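Local coordinates for protein molinate hydrolase (Gulosibacter molinativorax, PDB 4UB9) that is a zinc-binding enzyme of the amidohydrolase family that hydrolyses the thiocarbamate herbicide molinate, at residues D373-M385 against S482-V494. Numbering follows the deposited sequence.
Sequences DAGCTDPDILEDM and SPLVTAYPRTANV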
loop_
_atom_site.group_PDB
_atom_site.type_symbol
_atom_site.label_atom_id
_atom_site.label_comp_id
_atom_site.label_asym_id
_atom_site.label_seq_id
_atom_site.Cartn_x
_atom_site.Cartn_y
_atom_site.Cartn_z
ATOM N N ASP A 373 -7.265 18.158 21.712
ATOM C CA ASP A 373 -6.235 17.642 20.817
ATOM C C ASP A 373 -6.051 18.599 19.670
ATOM O O ASP A 373 -5.459 18.255 18.666
ATOM C CB ASP A 373 -6.556 16.208 20.289
ATOM C CG ASP A 373 -5.951 15.050 21.158
ATOM O OD1 ASP A 373 -4.916 15.255 21.843
ATOM O OD2 ASP A 373 -6.530 13.928 21.152
ATOM N N ALA A 374 -6.578 19.808 19.798
ATOM C CA ALA A 374 -6.643 20.695 18.633
ATOM C C ALA A 374 -5.324 21.294 18.274
ATOM O O ALA A 374 -4.438 21.483 19.126
ATOM C CB ALA A 374 -7.663 21.786 18.842
ATOM N N GLY A 375 -5.203 21.612 17.004
ATOM C CA GLY A 375 -3.977 22.218 16.459
ATOM C C GLY A 375 -4.295 23.214 15.373
ATOM O O GLY A 375 -5.400 23.298 14.888
ATOM N N CYS A 376 -3.302 23.992 15.007
ATOM C CA CYS A 376 -3.447 24.944 13.919
ATOM C C CYS A 376 -3.120 24.230 12.613
ATOM O O CYS A 376 -1.969 24.116 12.168
ATOM C CB CYS A 376 -2.589 26.177 14.156
ATOM S SG CYS A 376 -2.609 27.271 12.724
ATOM N N THR A 377 -4.176 23.759 11.983
ATOM C CA THR A 377 -4.080 22.879 10.834
ATOM C C THR A 377 -3.657 23.595 9.565
ATOM O O THR A 377 -4.098 24.692 9.266
ATOM C CB THR A 377 -5.432 22.179 10.578
ATOM O OG1 THR A 377 -5.875 21.621 11.815
ATOM C CG2 THR A 377 -5.296 21.045 9.546
ATOM N N ASP A 378 -2.771 22.950 8.820
ATOM C CA ASP A 378 -2.239 23.558 7.604
ATOM C C ASP A 378 -3.377 23.893 6.640
ATOM O O ASP A 378 -4.229 23.038 6.371
ATOM C CB ASP A 378 -1.244 22.616 6.923
ATOM C CG ASP A 378 -0.445 23.300 5.832
ATOM O OD1 ASP A 378 -0.946 23.366 4.688
ATOM O OD2 ASP A 378 0.687 23.737 6.102
ATOM N N PRO A 379 -3.358 25.093 6.062
ATOM C CA PRO A 379 -4.448 25.500 5.138
ATOM C C PRO A 379 -4.590 24.655 3.913
ATOM O O PRO A 379 -5.696 24.446 3.453
ATOM C CB PRO A 379 -4.075 26.903 4.742
ATOM C CG PRO A 379 -2.644 27.084 5.140
ATOM C CD PRO A 379 -2.401 26.174 6.302
ATOM N N ASP A 380 -3.513 24.062 3.432
ATOM C CA ASP A 380 -3.663 23.098 2.317
ATOM C C ASP A 380 -4.509 21.899 2.710
ATOM O O ASP A 380 -5.251 21.345 1.887
ATOM C CB ASP A 380 -2.326 22.595 1.761
ATOM C CG ASP A 380 -1.677 23.555 0.821
ATOM O OD1 ASP A 380 -2.371 24.361 0.164
ATOM O OD2 ASP A 380 -0.444 23.481 0.703
ATOM N N ILE A 381 -4.383 21.476 3.957
ATOM C CA ILE A 381 -5.172 20.329 4.469
ATOM C C ILE A 381 -6.615 20.727 4.765
ATOM O O ILE A 381 -7.547 19.974 4.501
ATOM C CB ILE A 381 -4.532 19.739 5.743
ATOM C CG1 ILE A 381 -3.187 19.086 5.408
ATOM C CG2 ILE A 381 -5.446 18.727 6.440
ATOM C CD1 ILE A 381 -3.337 17.716 4.789
ATOM N N LEU A 382 -6.793 21.897 5.344
ATOM C CA LEU A 382 -8.163 22.443 5.534
ATOM C C LEU A 382 -8.891 22.585 4.204
ATOM O O LEU A 382 -10.070 22.261 4.061
ATOM C CB LEU A 382 -8.124 23.803 6.201
ATOM C CG LEU A 382 -7.668 23.795 7.657
ATOM C CD1 LEU A 382 -7.611 25.230 8.189
ATOM C CD2 LEU A 382 -8.578 22.943 8.529
ATOM N N GLU A 383 -8.147 23.084 3.230
ATOM C CA GLU A 383 -8.666 23.337 1.901
ATOM C C GLU A 383 -9.247 22.056 1.254
ATOM O O GLU A 383 -10.097 22.131 0.414
ATOM C CB GLU A 383 -7.541 23.932 1.034
ATOM C CG GLU A 383 -7.996 24.513 -0.280
ATOM C CD GLU A 383 -8.894 25.751 -0.092
ATOM O OE1 GLU A 383 -8.679 26.541 0.855
ATOM O OE2 GLU A 383 -9.869 25.882 -0.861
ATOM N N ASP A 384 -8.739 20.890 1.633
ATOM C CA ASP A 384 -9.261 19.608 1.125
ATOM C C ASP A 384 -10.637 19.262 1.654
ATOM O O ASP A 384 -11.296 18.384 1.111
ATOM C CB ASP A 384 -8.374 18.411 1.542
ATOM C CG ASP A 384 -7.058 18.297 0.755
ATOM O OD1 ASP A 384 -6.709 19.183 -0.057
ATOM O OD2 ASP A 384 -6.355 17.279 0.986
ATOM N N MET A 385 -11.032 19.876 2.752
ATOM C CA MET A 385 -12.175 19.377 3.509
ATOM C C MET A 385 -13.496 19.913 2.998
ATOM O O MET A 385 -13.590 21.073 2.620
ATOM C CB MET A 385 -12.048 19.790 4.974
ATOM C CG MET A 385 -10.853 19.182 5.658
ATOM S SD MET A 385 -10.641 19.831 7.313
ATOM C CE MET A 385 -9.370 18.672 7.869
ATOM N N SER A 482 2.448 37.343 12.734
ATOM C CA SER A 482 3.107 37.049 11.451
ATOM C C SER A 482 2.659 35.723 10.925
ATOM O O SER A 482 3.260 34.692 11.211
ATOM C CB SER A 482 4.612 37.025 11.583
ATOM O OG SER A 482 5.050 38.165 12.285
ATOM N N PRO A 483 1.603 35.741 10.127
ATOM C CA PRO A 483 1.158 34.475 9.615
ATOM C C PRO A 483 2.293 33.682 9.015
ATOM O O PRO A 483 3.088 34.210 8.239
ATOM C CB PRO A 483 0.115 34.865 8.552
ATOM C CG PRO A 483 -0.436 36.183 9.050
ATOM C CD PRO A 483 0.757 36.861 9.676
ATOM N N LEU A 484 2.343 32.416 9.400
ATOM C CA LEU A 484 3.388 31.516 8.956
ATOM C C LEU A 484 2.707 30.303 8.344
ATOM O O LEU A 484 2.629 30.194 7.114
ATOM C CB LEU A 484 4.310 31.162 10.116
ATOM C CG LEU A 484 5.515 30.296 9.787
ATOM C CD1 LEU A 484 6.366 30.884 8.666
ATOM C CD2 LEU A 484 6.354 30.119 11.038
ATOM N N VAL A 485 2.156 29.410 9.168
ATOM C CA VAL A 485 1.382 28.308 8.571
ATOM C C VAL A 485 0.076 28.813 7.992
ATOM O O VAL A 485 -0.379 28.311 6.968
ATOM C CB VAL A 485 1.247 26.999 9.418
ATOM C CG1 VAL A 485 1.957 27.059 10.730
ATOM C CG2 VAL A 485 -0.169 26.512 9.532
ATOM N N THR A 486 -0.495 29.839 8.617
ATOM C CA THR A 486 -1.763 30.411 8.112
ATOM C C THR A 486 -1.604 31.352 6.932
ATOM O O THR A 486 -2.583 31.737 6.341
ATOM C CB THR A 486 -2.579 31.141 9.195
ATOM O OG1 THR A 486 -1.775 32.166 9.789
ATOM C CG2 THR A 486 -3.042 30.149 10.202
ATOM N N ALA A 487 -0.377 31.731 6.611
ATOM C CA ALA A 487 -0.135 32.502 5.368
ATOM C C ALA A 487 -0.696 31.770 4.173
ATOM O O ALA A 487 -0.333 30.642 3.888
ATOM C CB ALA A 487 1.348 32.792 5.167
ATOM N N TYR A 488 -1.586 32.438 3.466
ATOM C CA TYR A 488 -2.316 31.815 2.384
ATOM C C TYR A 488 -2.944 32.867 1.487
ATOM O O TYR A 488 -3.448 33.860 1.971
ATOM C CB TYR A 488 -3.417 30.931 2.952
ATOM C CG TYR A 488 -3.679 29.657 2.182
ATOM C CD1 TYR A 488 -2.664 28.700 2.020
ATOM C CD2 TYR A 488 -4.926 29.387 1.638
ATOM C CE1 TYR A 488 -2.885 27.529 1.322
ATOM C CE2 TYR A 488 -5.154 28.218 0.937
ATOM C CZ TYR A 488 -4.127 27.288 0.788
ATOM O OH TYR A 488 -4.335 26.093 0.136
ATOM N N PRO A 489 -2.980 32.633 0.164
ATOM C CA PRO A 489 -2.478 31.474 -0.578
ATOM C C PRO A 489 -0.977 31.475 -0.668
ATOM O O PRO A 489 -0.340 32.407 -0.262
ATOM C CB PRO A 489 -3.050 31.668 -1.988
ATOM C CG PRO A 489 -4.033 32.777 -1.878
ATOM C CD PRO A 489 -3.610 33.612 -0.731
ATOM N N ARG A 490 -0.439 30.411 -1.219
ATOM C CA ARG A 490 1.005 30.213 -1.261
ATOM C C ARG A 490 1.534 30.441 -2.652
ATOM O O ARG A 490 1.217 29.705 -3.560
ATOM C CB ARG A 490 1.349 28.799 -0.759
ATOM C CG ARG A 490 1.356 28.715 0.775
ATOM C CD ARG A 490 1.217 27.283 1.294
ATOM N NE ARG A 490 1.193 27.228 2.762
ATOM C CZ ARG A 490 0.862 26.158 3.478
ATOM N NH1 ARG A 490 0.520 25.006 2.889
ATOM N NH2 ARG A 490 0.861 26.234 4.797
ATOM N N THR A 491 2.328 31.492 -2.814
ATOM C CA THR A 491 2.817 31.846 -4.148
ATOM C C THR A 491 4.094 31.022 -4.441
ATOM O O THR A 491 4.969 30.835 -3.572
ATOM C CB THR A 491 3.024 33.374 -4.369
ATOM O OG1 THR A 491 4.391 33.713 -4.138
ATOM C CG2 THR A 491 2.098 34.259 -3.476
ATOM N N ALA A 492 4.158 30.522 -5.668
ATOM C CA ALA A 492 5.220 29.605 -6.128
ATOM C C ALA A 492 6.626 30.234 -6.185
ATOM O O ALA A 492 7.644 29.581 -5.854
ATOM C CB ALA A 492 4.865 29.045 -7.506
ATOM N N ASN A 493 6.669 31.501 -6.593
ATOM C CA ASN A 493 7.933 32.195 -6.803
ATOM C C ASN A 493 7.865 33.608 -6.316
ATOM O O ASN A 493 7.418 34.497 -7.031
ATOM C CB ASN A 493 8.321 32.160 -8.291
ATOM C CG ASN A 493 8.595 30.748 -8.790
ATOM O OD1 ASN A 493 9.664 30.183 -8.523
ATOM N ND2 ASN A 493 7.634 30.171 -9.510
ATOM N N VAL A 494 8.300 33.813 -5.098
ATOM C CA VAL A 494 8.319 35.124 -4.498
ATOM C C VAL A 494 9.548 35.893 -4.964
ATOM O O VAL A 494 10.688 35.504 -4.713
ATOM C CB VAL A 494 8.298 35.029 -2.957
ATOM C CG1 VAL A 494 8.404 36.413 -2.310
ATOM C CG2 VAL A 494 7.019 34.338 -2.498
#
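R490 grips D378 end-on with both terminal nitrogens: NH1 lies 2.8 Å from OD1, on its syn lone pair, and NH2 lies 2.8 Å from OD2, which it meets from above the carboxylate. The planes of the two groups are 50° apart, so this two-point salt bridge is twisted. D378 holds its carboxylate there with CG anti to the backbone N (chi1 -168°), and OD1 also accepts from D380 N at 2.9 Å, the N-cap bond of helix 379-383. D380 extends the network from the guanidinium edge, its OD2 2.8 Å from R490 NH1 in a weak bond, with the planes nearly perpendicular. P379 CG packs over one guanidinium face, offset toward its rim. P379 CB lies over the centre of the Y488 ring, 3.6 Å from the centroid and 14° off the normal: a CH-pi contact. Y488 OH donates to D380 OD1 across 2.6 Å, on the anti side of the carboxylate; that oxygen also forms a salt bridge with R203 of the second subunit. Were Y488 an alanine, P379 CB would probably lose its aromatic cover and D380 OD1 its hydroxyl donor. Beside V485, C376 SG lies 3.9 Å from T486 CG2. The arrangement is an N-capped helix start joined by a salt-bridge network to the irregular C-terminal tail, where V485 packs on helices 111-118 and 122-135, away from the zinc site and at the interface with a second subunit.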